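PDB 5HAX: nucleoporin NUP170 from Chaetomium thermophilum, which probably serves as a scaffold nucleoporin of the nuclear pore complex, combining a beta-propeller-like N-terminal region with a helical C-terminal region. Local coordinates for residues A[120-128]-A[198-206]. Residues are numbered along the deposited sequence; the frame is centred on the assembly and turned at random.
Sequences VPPKPGVFV and HEIFYQQEE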
ATOM      1  N   VAL A 120      18.267   0.058  -3.890  1.00 40.04           N
ATOM      2  CA  VAL A 120      17.579  -0.892  -4.764  1.00 44.23           C
ATOM      3  C   VAL A 120      17.776  -2.302  -4.223  1.00 48.35           C
ATOM      4  O   VAL A 120      18.652  -2.544  -3.379  1.00 40.72           O
ATOM      5  CB  VAL A 120      18.088  -0.797  -6.221  1.00 44.37           C
ATOM      6  CG1 VAL A 120      17.808   0.591  -6.795  1.00 39.08           C
ATOM      7  CG2 VAL A 120      19.576  -1.127  -6.292  1.00 43.43           C
ATOM      8  N   PRO A 121      16.971  -3.256  -4.686  1.00 44.70           N
ATOM      9  CA  PRO A 121      17.192  -4.661  -4.320  1.00 49.94           C
ATOM     10  C   PRO A 121      18.469  -5.195  -4.944  1.00 56.18           C
ATOM     11  O   PRO A 121      18.947  -4.661  -5.956  1.00 49.83           O
ATOM     12  CB  PRO A 121      15.956  -5.379  -4.887  1.00 50.70           C
ATOM     13  CG  PRO A 121      14.933  -4.314  -5.058  1.00 52.13           C
ATOM     14  CD  PRO A 121      15.698  -3.073  -5.403  1.00 45.36           C
ATOM     15  N   PRO A 122      19.052  -6.247  -4.374  1.00 52.13           N
ATOM     16  CA  PRO A 122      20.255  -6.843  -4.963  1.00 52.37           C
ATOM     17  C   PRO A 122      19.914  -7.852  -6.050  1.00 49.25           C
ATOM     18  O   PRO A 122      18.805  -8.383  -6.124  1.00 47.69           O
ATOM     19  CB  PRO A 122      20.920  -7.531  -3.766  1.00 52.01           C
ATOM     20  CG  PRO A 122      19.768  -7.936  -2.906  1.00 56.91           C
ATOM     21  CD  PRO A 122      18.698  -6.882  -3.092  1.00 54.08           C
ATOM     22  N   LYS A 123      20.898  -8.105  -6.904  1.00 51.95           N
ATOM     23  CA  LYS A 123      20.761  -9.166  -7.895  1.00 51.77           C
ATOM     24  C   LYS A 123      20.881 -10.518  -7.196  1.00 57.01           C
ATOM     25  O   LYS A 123      21.865 -10.753  -6.485  1.00 54.33           O
ATOM     26  CB  LYS A 123      21.820  -9.028  -8.988  1.00 54.27           C
ATOM     27  CG  LYS A 123      21.560  -7.891  -9.977  1.00 57.31           C
ATOM     28  CD  LYS A 123      22.673  -7.781 -11.018  1.00 52.20           C
ATOM     29  CE  LYS A 123      22.456  -6.603 -11.965  1.00 56.14           C
ATOM     30  NZ  LYS A 123      21.301  -6.800 -12.885  1.00 53.08           N
ATOM     31  N   PRO A 124      19.907 -11.418  -7.348  1.00 52.50           N
ATOM     32  CA  PRO A 124      19.981 -12.708  -6.648  1.00 68.55           C
ATOM     33  C   PRO A 124      21.229 -13.497  -7.013  1.00 64.05           C
ATOM     34  O   PRO A 124      21.788 -13.360  -8.103  1.00 63.11           O
ATOM     35  CB  PRO A 124      18.713 -13.434  -7.113  1.00 62.50           C
ATOM     36  CG  PRO A 124      17.769 -12.349  -7.464  1.00 65.92           C
ATOM     37  CD  PRO A 124      18.612 -11.242  -8.027  1.00 58.30           C
ATOM     38  N   GLY A 125      21.659 -14.339  -6.075  1.00 75.70           N
ATOM     39  CA  GLY A 125      22.800 -15.204  -6.305  1.00 70.69           C
ATOM     40  C   GLY A 125      24.110 -14.478  -6.492  1.00 70.16           C
ATOM     41  O   GLY A 125      25.071 -15.072  -6.988  1.00 76.68           O
ATOM     42  N   VAL A 126      24.178 -13.205  -6.112  1.00 72.00           N
ATOM     43  CA  VAL A 126      25.397 -12.407  -6.204  1.00 70.16           C
ATOM     44  C   VAL A 126      26.023 -12.201  -4.830  1.00 71.66           C
ATOM     45  O   VAL A 126      27.211 -12.462  -4.632  1.00 79.87           O
ATOM     46  CB  VAL A 126      25.115 -11.048  -6.883  1.00 73.39           C
ATOM     47  CG1 VAL A 126      26.387 -10.204  -6.942  1.00 60.87           C
ATOM     48  CG2 VAL A 126      24.539 -11.252  -8.275  1.00 70.49           C
ATOM     49  N   PHE A 127      25.235 -11.725  -3.872  1.00 73.64           N
ATOM     50  CA  PHE A 127      25.727 -11.340  -2.561  1.00 77.86           C
ATOM     51  C   PHE A 127      25.289 -12.341  -1.499  1.00 84.13           C
ATOM     52  O   PHE A 127      24.390 -13.160  -1.709  1.00 74.90           O
ATOM     53  CB  PHE A 127      25.227  -9.942  -2.185  1.00 79.92           C
ATOM     54  CG  PHE A 127      25.690  -8.860  -3.120  1.00 73.52           C
ATOM     55  CD1 PHE A 127      27.002  -8.418  -3.098  1.00 73.93           C
ATOM     56  CD2 PHE A 127      24.809  -8.279  -4.014  1.00 65.94           C
ATOM     57  CE1 PHE A 127      27.427  -7.421  -3.956  1.00 71.10           C
ATOM     58  CE2 PHE A 127      25.227  -7.281  -4.872  1.00 61.14           C
ATOM     59  CZ  PHE A 127      26.538  -6.853  -4.843  1.00 59.26           C
ATOM     60  N   VAL A 128      25.960 -12.261  -0.349  1.00 85.24           N
ATOM     61  CA  VAL A 128      25.545 -13.028   0.815  1.00 80.50           C
ATOM     62  C   VAL A 128      24.099 -12.671   1.153  1.00 79.67           C
ATOM     63  O   VAL A 128      23.643 -11.542   0.934  1.00 85.43           O
ATOM     64  CB  VAL A 128      26.485 -12.751   2.002  1.00 86.50           C
ATOM     65  CG1 VAL A 128      26.414 -11.286   2.428  1.00 88.92           C
ATOM     66  CG2 VAL A 128      26.159 -13.659   3.176  1.00 99.27           C
ATOM     67  N   HIS A 198      20.214   4.133 -19.459  1.00 43.04           N
ATOM     68  CA  HIS A 198      21.321   3.208 -19.294  1.00 45.93           C
ATOM     69  C   HIS A 198      20.961   2.160 -18.251  1.00 46.00           C
ATOM     70  O   HIS A 198      20.058   2.350 -17.432  1.00 43.57           O
ATOM     71  CB  HIS A 198      22.599   3.942 -18.865  1.00 45.21           C
ATOM     72  CG  HIS A 198      23.058   4.983 -19.837  1.00 53.18           C
ATOM     73  ND1 HIS A 198      22.527   6.255 -19.871  1.00 49.57           N
ATOM     74  CD2 HIS A 198      24.005   4.945 -20.803  1.00 52.32           C
ATOM     75  CE1 HIS A 198      23.126   6.954 -20.818  1.00 47.06           C
ATOM     76  NE2 HIS A 198      24.027   6.181 -21.400  1.00 49.03           N
ATOM     77  N   GLU A 199      21.683   1.044 -18.295  1.00 45.25           N
ATOM     78  CA  GLU A 199      21.543  -0.022 -17.314  1.00 50.31           C
ATOM     79  C   GLU A 199      22.925  -0.420 -16.824  1.00 52.71           C
ATOM     80  O   GLU A 199      23.875  -0.482 -17.610  1.00 53.53           O
ATOM     81  CB  GLU A 199      20.820  -1.247 -17.899  1.00 43.70           C
ATOM     82  CG  GLU A 199      20.688  -2.409 -16.913  1.00 48.37           C
ATOM     83  CD  GLU A 199      19.769  -3.510 -17.406  1.00 54.12           C
ATOM     84  OE1 GLU A 199      19.341  -3.457 -18.577  1.00 50.70           O
ATOM     85  OE2 GLU A 199      19.470  -4.432 -16.615  1.00 44.59           O
ATOM     86  N   ILE A 200      23.034  -0.673 -15.524  1.00 48.53           N
ATOM     87  CA  ILE A 200      24.270  -1.149 -14.913  1.00 47.71           C
ATOM     88  C   ILE A 200      24.135  -2.648 -14.683  1.00 49.91           C
ATOM     89  O   ILE A 200      23.182  -3.103 -14.038  1.00 52.73           O
ATOM     90  CB  ILE A 200      24.574  -0.412 -13.598  1.00 46.75           C
ATOM     91  CG1 ILE A 200      24.890   1.059 -13.893  1.00 51.83           C
ATOM     92  CG2 ILE A 200      25.745  -1.089 -12.866  1.00 52.80           C
ATOM     93  CD1 ILE A 200      25.389   1.843 -12.701  1.00 57.00           C
ATOM     94  N   PHE A 201      25.084  -3.408 -15.217  1.00 50.18           N
ATOM     95  CA  PHE A 201      25.198  -4.836 -14.967  1.00 60.68           C
ATOM     96  C   PHE A 201      26.312  -5.085 -13.960  1.00 55.32           C
ATOM     97  O   PHE A 201      27.300  -4.349 -13.910  1.00 49.43           O
ATOM     98  CB  PHE A 201      25.500  -5.600 -16.258  1.00 61.44           C
ATOM     99  CG  PHE A 201      24.495  -5.378 -17.347  1.00 65.85           C
ATOM    100  CD1 PHE A 201      23.333  -6.127 -17.400  1.00 67.25           C
ATOM    101  CD2 PHE A 201      24.717  -4.426 -18.326  1.00 69.42           C
ATOM    102  CE1 PHE A 201      22.407  -5.928 -18.406  1.00 69.84           C
ATOM    103  CE2 PHE A 201      23.799  -4.222 -19.332  1.00 72.18           C
ATOM    104  CZ  PHE A 201      22.640  -4.973 -19.375  1.00 68.42           C
ATOM    105  N   TYR A 202      26.149  -6.130 -13.154  1.00 59.31           N
ATOM    106  CA  TYR A 202      27.231  -6.549 -12.280  1.00 61.52           C
ATOM    107  C   TYR A 202      27.083  -8.029 -11.958  1.00 60.94           C
ATOM    108  O   TYR A 202      25.976  -8.573 -11.947  1.00 52.64           O
ATOM    109  CB  TYR A 202      27.289  -5.710 -10.994  1.00 53.29           C
ATOM    110  CG  TYR A 202      26.091  -5.829 -10.075  1.00 54.18           C
ATOM    111  CD1 TYR A 202      26.054  -6.789  -9.073  1.00 61.58           C
ATOM    112  CD2 TYR A 202      25.013  -4.961 -10.192  1.00 54.20           C
ATOM    113  CE1 TYR A 202      24.968  -6.893  -8.223  1.00 55.51           C
ATOM    114  CE2 TYR A 202      23.924  -5.057  -9.346  1.00 50.15           C
ATOM    115  CZ  TYR A 202      23.907  -6.024  -8.363  1.00 60.06           C
ATOM    116  OH  TYR A 202      22.824  -6.124  -7.521  1.00 54.99           O
ATOM    117  N   GLN A 203      28.223  -8.670 -11.706  1.00 65.41           N
ATOM    118  CA  GLN A 203      28.279 -10.099 -11.448  1.00 69.45           C
ATOM    119  C   GLN A 203      29.370 -10.373 -10.424  1.00 70.44           C
ATOM    120  O   GLN A 203      30.259  -9.549 -10.196  1.00 62.55           O
ATOM    121  CB  GLN A 203      28.542 -10.891 -12.733  1.00 64.67           C
ATOM    122  CG  GLN A 203      29.853 -10.532 -13.416  1.00 64.69           C
ATOM    123  CD  GLN A 203      30.018 -11.220 -14.755  1.00 79.98           C
ATOM    124  OE1 GLN A 203      29.264 -12.131 -15.096  1.00 80.24           O
ATOM    125  NE2 GLN A 203      31.008 -10.783 -15.527  1.00 80.80           N
ATOM    126  N   GLN A 204      29.294 -11.559  -9.817  1.00 81.57           N
ATOM    127  CA  GLN A 204      30.225 -11.908  -8.749  1.00 87.93           C
ATOM    128  C   GLN A 204      31.614 -12.220  -9.291  1.00 81.02           C
ATOM    129  O   GLN A 204      32.620 -11.792  -8.715  1.00 79.36           O
ATOM    130  CB  GLN A 204      29.683 -13.098  -7.954  1.00 84.87           C
ATOM    131  CG  GLN A 204      29.472 -14.360  -8.779  1.00103.73           C
ATOM    132  CD  GLN A 204      28.841 -15.481  -7.978  1.00117.68           C
ATOM    133  OE1 GLN A 204      27.877 -15.265  -7.243  1.00116.09           O
ATOM    134  NE2 GLN A 204      29.388 -16.684  -8.108  1.00116.47           N
ATOM    135  N   GLU A 205      31.695 -12.960 -10.395  1.00 75.40           N
ATOM    136  CA  GLU A 205      32.968 -13.473 -10.878  1.00 83.19           C
ATOM    137  C   GLU A 205      33.687 -12.451 -11.747  1.00 77.37           C
ATOM    138  O   GLU A 205      33.067 -11.749 -12.553  1.00 75.85           O
ATOM    139  CB  GLU A 205      32.760 -14.767 -11.669  1.00 86.84           C
ATOM    140  CG  GLU A 205      32.228 -15.919 -10.826  1.00100.06           C
ATOM    141  CD  GLU A 205      32.799 -17.271 -11.227  1.00109.71           C
ATOM    142  OE1 GLU A 205      34.002 -17.347 -11.558  1.00 99.80           O
ATOM    143  OE2 GLU A 205      32.041 -18.265 -11.204  1.00113.42           O
ATOM    144  N   GLU A 206      35.004 -12.372 -11.569  1.00 77.14           N
ATOM    145  CA  GLU A 206      35.871 -11.592 -12.438  1.00 82.37           C
ATOM    146  C   GLU A 206      36.352 -12.469 -13.587  1.00 83.36           C
ATOM    147  O   GLU A 206      36.733 -13.626 -13.381  1.00 83.84           O
ATOM    148  CB  GLU A 206      37.066 -11.046 -11.652  1.00 87.54           C
ATOM    149  CG  GLU A 206      38.090 -10.283 -12.484  1.00 89.65           C
ATOM    150  CD  GLU A 206      37.543  -8.985 -13.048  1.00 87.93           C
ATOM    151  OE1 GLU A 206      37.920  -7.910 -12.537  1.00 88.20           O
ATOM    152  OE2 GLU A 206      36.741  -9.040 -14.004  1.00 89.78           O
TER
HETATM  153  O   HOH W   1      20.828  -4.429  -7.927  1.00 45.33           O
HETATM  154  O   HOH W   2      20.890  -4.320 -14.206  1.00 44.78           O
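Lys123 and Tyr202 meet twice, once through polar atoms and once through a greasy surface, illustrating how a single tyrosine can join a loop to a neighbouring sheet. The Lys123 amide donates to Tyr202 OH, N to OH 2.8 Å at an N-H...O angle of 150°. Past that bond the aliphatic lysine chain runs across one face of the ring, its CD 3.5 Å from the Tyr202 ring centroid in a CH-pi contact. With CG lodged between N and C of its own backbone (chi1 64°), the Tyr202 side chain swings its hydroxyl end toward the loop. Val126 CG1 touches the ring edge at CE1, 3.8 Å away, and also covers a face of Phe127. That phenyl ring meets Tyr202 rim to rim, planes at 40°, with Phe127 CE2 3.4 Å from Tyr202 CE1.

Tyr202 OH donates to a water, oxygen to oxygen 2.6 Å, and that water donates a hydrogen bond to Pro121 O. At the other end of the lysine, a bend at its last torsion brings NZ within 2.8 Å of a second water, which bridges to Glu199 OE2 and Ile200 O. Glu199 also forms a salt bridge with Arg186.

The loop follows strand 114-120 and strand 198-202 belongs to the next four-stranded sheet, consistent with adjacent propeller blades; Phe127 also packs on the chain of another protein. A phenylalanine in place of Tyr202 would probably leave the Lys123 amide and the Pro121-bound water without their phenolic partner. Accepting from the loop amide while donating to water, the phenol uses both hydrogen-bonding roles, and its ring carries the junction's apolar half.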